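Local coordinates for THUMP domain-containing protein (Pyrococcus horikoshii, PDB 1VBK) that probably binds RNA through its THUMP domain and ATP through a ThiI-like domain, and is a putative thiamine-biosynthesis protein, at residues P107-T112 against C141-K146. Sequence-based numbering, arbitrary orientation.
Sequences PKFRVT and CEVDLK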
ATOM      1  N   PRO A 107      16.651 -16.707 -49.654  1.00 16.05           N
ATOM      2  CA  PRO A 107      16.675 -16.471 -48.209  1.00 15.56           C
ATOM      3  C   PRO A 107      16.666 -17.761 -47.388  1.00 17.46           C
ATOM      4  O   PRO A 107      16.130 -18.787 -47.821  1.00 17.34           O
ATOM      5  CB  PRO A 107      15.416 -15.631 -47.977  1.00 15.75           C
ATOM      6  CG  PRO A 107      14.469 -16.139 -49.052  1.00 17.19           C
ATOM      7  CD  PRO A 107      15.392 -16.219 -50.253  1.00 15.33           C
ATOM      8  N   LYS A 108      17.283 -17.707 -46.213  1.00 16.12           N
ATOM      9  CA  LYS A 108      17.305 -18.851 -45.306  1.00 16.59           C
ATOM     10  C   LYS A 108      16.098 -18.671 -44.385  1.00 15.99           C
ATOM     11  O   LYS A 108      15.803 -17.545 -43.969  1.00 15.59           O
ATOM     12  CB  LYS A 108      18.593 -18.856 -44.479  1.00 17.45           C
ATOM     13  CG  LYS A 108      19.847 -19.255 -45.258  1.00 19.40           C
ATOM     14  CD  LYS A 108      21.087 -19.007 -44.415  1.00 23.70           C
ATOM     15  CE  LYS A 108      22.343 -19.569 -45.061  1.00 26.39           C
ATOM     16  NZ  LYS A 108      22.374 -21.055 -45.004  1.00 27.72           N
ATOM     17  N   PHE A 109      15.408 -19.762 -44.063  1.00 16.34           N
ATOM     18  CA  PHE A 109      14.232 -19.668 -43.200  1.00 15.86           C
ATOM     19  C   PHE A 109      13.983 -20.903 -42.342  1.00 17.83           C
ATOM     20  O   PHE A 109      14.624 -21.942 -42.508  1.00 17.80           O
ATOM     21  CB  PHE A 109      12.972 -19.430 -44.048  1.00 13.88           C
ATOM     22  CG  PHE A 109      12.376 -20.696 -44.638  1.00 17.00           C
ATOM     23  CD1 PHE A 109      13.009 -21.370 -45.679  1.00 15.00           C
ATOM     24  CD2 PHE A 109      11.174 -21.207 -44.149  1.00 14.52           C
ATOM     25  CE1 PHE A 109      12.453 -22.535 -46.227  1.00 16.47           C
ATOM     26  CE2 PHE A 109      10.608 -22.370 -44.689  1.00 15.65           C
ATOM     27  CZ  PHE A 109      11.247 -23.035 -45.729  1.00 16.21           C
ATOM     28  N   ARG A 110      13.036 -20.765 -41.416  1.00 15.32           N
ATOM     29  CA  ARG A 110      12.617 -21.869 -40.571  1.00 16.71           C
ATOM     30  C   ARG A 110      11.161 -21.612 -40.230  1.00 16.66           C
ATOM     31  O   ARG A 110      10.662 -20.502 -40.404  1.00 17.67           O
ATOM     32  CB  ARG A 110      13.438 -21.948 -39.279  1.00 16.21           C
ATOM     33  CG  ARG A 110      13.152 -20.861 -38.250  1.00 15.87           C
ATOM     34  CD  ARG A 110      13.510 -21.376 -36.851  1.00 17.60           C
ATOM     35  NE  ARG A 110      12.553 -22.396 -36.438  1.00 18.85           N
ATOM     36  CZ  ARG A 110      12.854 -23.478 -35.724  1.00 22.47           C
ATOM     37  NH1 ARG A 110      14.102 -23.697 -35.328  1.00 21.74           N
ATOM     38  NH2 ARG A 110      11.899 -24.350 -35.420  1.00 18.67           N
ATOM     39  N   VAL A 111      10.474 -22.647 -39.778  1.00 16.72           N
ATOM     40  CA  VAL A 111       9.084 -22.515 -39.381  1.00 17.10           C
ATOM     41  C   VAL A 111       9.061 -22.893 -37.909  1.00 17.31           C
ATOM     42  O   VAL A 111       9.718 -23.852 -37.491  1.00 15.98           O
ATOM     43  CB  VAL A 111       8.147 -23.466 -40.176  1.00 16.94           C
ATOM     44  CG1 VAL A 111       6.699 -23.279 -39.712  1.00 16.11           C
ATOM     45  CG2 VAL A 111       8.243 -23.170 -41.675  1.00 16.19           C
ATOM     46  N   THR A 112       8.329 -22.116 -37.122  1.00 15.83           N
ATOM     47  CA  THR A 112       8.221 -22.362 -35.694  1.00 17.91           C
ATOM     48  C   THR A 112       6.735 -22.458 -35.395  1.00 17.76           C
ATOM     49  O   THR A 112       5.994 -21.494 -35.577  1.00 19.35           O
ATOM     50  CB  THR A 112       8.866 -21.207 -34.889  1.00 19.30           C
ATOM     51  OG1 THR A 112      10.245 -21.078 -35.268  1.00 21.04           O
ATOM     52  CG2 THR A 112       8.785 -21.479 -33.393  1.00 22.14           C
ATOM     53  N   CYS A 141      14.465 -20.954 -51.763  1.00 17.48           N
ATOM     54  CA  CYS A 141      14.870 -20.666 -50.401  1.00 18.13           C
ATOM     55  C   CYS A 141      15.560 -21.882 -49.816  1.00 19.48           C
ATOM     56  O   CYS A 141      15.725 -22.897 -50.492  1.00 22.41           O
ATOM     57  CB  CYS A 141      13.652 -20.285 -49.553  1.00 16.37           C
ATOM     58  SG  CYS A 141      12.321 -21.514 -49.570  1.00 19.57           S
ATOM     59  N   GLU A 142      15.938 -21.786 -48.550  1.00 18.99           N
ATOM     60  CA  GLU A 142      16.663 -22.867 -47.906  1.00 20.99           C
ATOM     61  C   GLU A 142      16.409 -22.881 -46.410  1.00 20.11           C
ATOM     62  O   GLU A 142      16.410 -21.839 -45.767  1.00 19.85           O
ATOM     63  CB  GLU A 142      18.147 -22.658 -48.197  1.00 23.19           C
ATOM     64  CG  GLU A 142      19.123 -23.497 -47.436  1.00 31.34           C
ATOM     65  CD  GLU A 142      20.539 -23.047 -47.724  1.00 35.31           C
ATOM     66  OE1 GLU A 142      20.920 -23.037 -48.915  1.00 38.46           O
ATOM     67  OE2 GLU A 142      21.266 -22.689 -46.774  1.00 39.25           O
ATOM     68  N   VAL A 143      16.193 -24.069 -45.860  1.00 20.88           N
ATOM     69  CA  VAL A 143      15.951 -24.200 -44.434  1.00 20.21           C
ATOM     70  C   VAL A 143      17.257 -24.075 -43.659  1.00 22.78           C
ATOM     71  O   VAL A 143      18.261 -24.687 -44.014  1.00 22.34           O
ATOM     72  CB  VAL A 143      15.308 -25.570 -44.090  1.00 21.32           C
ATOM     73  CG1 VAL A 143      15.228 -25.746 -42.573  1.00 21.77           C
ATOM     74  CG2 VAL A 143      13.917 -25.665 -44.705  1.00 21.25           C
ATOM     75  N   ASP A 144      17.242 -23.257 -42.614  1.00 23.06           N
ATOM     76  CA  ASP A 144      18.406 -23.084 -41.749  1.00 24.09           C
ATOM     77  C   ASP A 144      17.842 -22.743 -40.378  1.00 23.65           C
ATOM     78  O   ASP A 144      17.290 -21.664 -40.179  1.00 20.76           O
ATOM     79  CB  ASP A 144      19.311 -21.956 -42.243  1.00 23.30           C
ATOM     80  CG  ASP A 144      20.672 -21.962 -41.554  1.00 28.09           C
ATOM     81  OD1 ASP A 144      20.710 -22.044 -40.307  1.00 28.25           O
ATOM     82  OD2 ASP A 144      21.701 -21.881 -42.255  1.00 28.79           O
ATOM     83  N   LEU A 145      17.971 -23.675 -39.442  1.00 24.66           N
ATOM     84  CA  LEU A 145      17.443 -23.495 -38.092  1.00 28.77           C
ATOM     85  C   LEU A 145      18.282 -22.584 -37.198  1.00 30.63           C
ATOM     86  O   LEU A 145      17.786 -22.069 -36.199  1.00 33.35           O
ATOM     87  CB  LEU A 145      17.284 -24.863 -37.418  1.00 27.13           C
ATOM     88  CG  LEU A 145      16.539 -25.934 -38.223  1.00 26.85           C
ATOM     89  CD1 LEU A 145      16.557 -27.243 -37.457  1.00 28.22           C
ATOM     90  CD2 LEU A 145      15.107 -25.485 -38.500  1.00 25.13           C
ATOM     91  N   LYS A 146      19.547 -22.384 -37.549  1.00 33.58           N
ATOM     92  CA  LYS A 146      20.425 -21.540 -36.742  1.00 36.31           C
ATOM     93  C   LYS A 146      20.441 -20.086 -37.208  1.00 35.69           C
ATOM     94  O   LYS A 146      20.165 -19.169 -36.430  1.00 36.21           O
ATOM     95  CB  LYS A 146      21.845 -22.115 -36.743  1.00 38.84           C
ATOM     96  CG  LYS A 146      22.392 -22.415 -38.126  1.00 43.34           C
ATOM     97  CD  LYS A 146      23.636 -23.287 -38.058  1.00 45.90           C
ATOM     98  CE  LYS A 146      23.999 -23.832 -39.432  1.00 46.86           C
ATOM     99  NZ  LYS A 146      25.115 -24.819 -39.361  1.00 46.68           N
TER
HETATM  100  O   HOH W   1      16.175 -22.115 -34.336  1.00 43.13           O
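NZ of K108 is gripped by two carboxylates: it approaches OE2 of E142, 2.7 Å from NZ of K108, almost in line with the C-O bond, while OD2 of D144, at 2.9 Å from the same NZ, offers its anti lone pair. The long, flexible lysine runs alongside E142 and bends only at its last torsion (chi4 -72°), which swings one charge between two acids; R106 pairs with OE1, the second oxygen of E142, and the backbone N of N147 hydrogen-bonds the less surely placed OD1 of D144. With an alanine here the ammonium is gone, and the two carboxylates would probably be left near each other without the cation between them. The backbones pair in parallel: E142 N bonds to P107 O, F109 N to E142 O, and D144 N to F109 O (2.9 Å, 164° at the hydrogen). On the opposite face the F109 ring suits a buried, apolar place, its CE1 meeting CG2 of V143 and SG of C141 (3.5 Å), a small thiol that fits obliquely beside the ring as a sulfur-aromatic contact; F95 and I135 pack round it. Further along, CD2 of L145 lies over one face of the R110 guanidinium. Strands 108-115 and 142-143, linked through helix 124-138, thus form a beta-alpha-beta crossover within the THUMP domain.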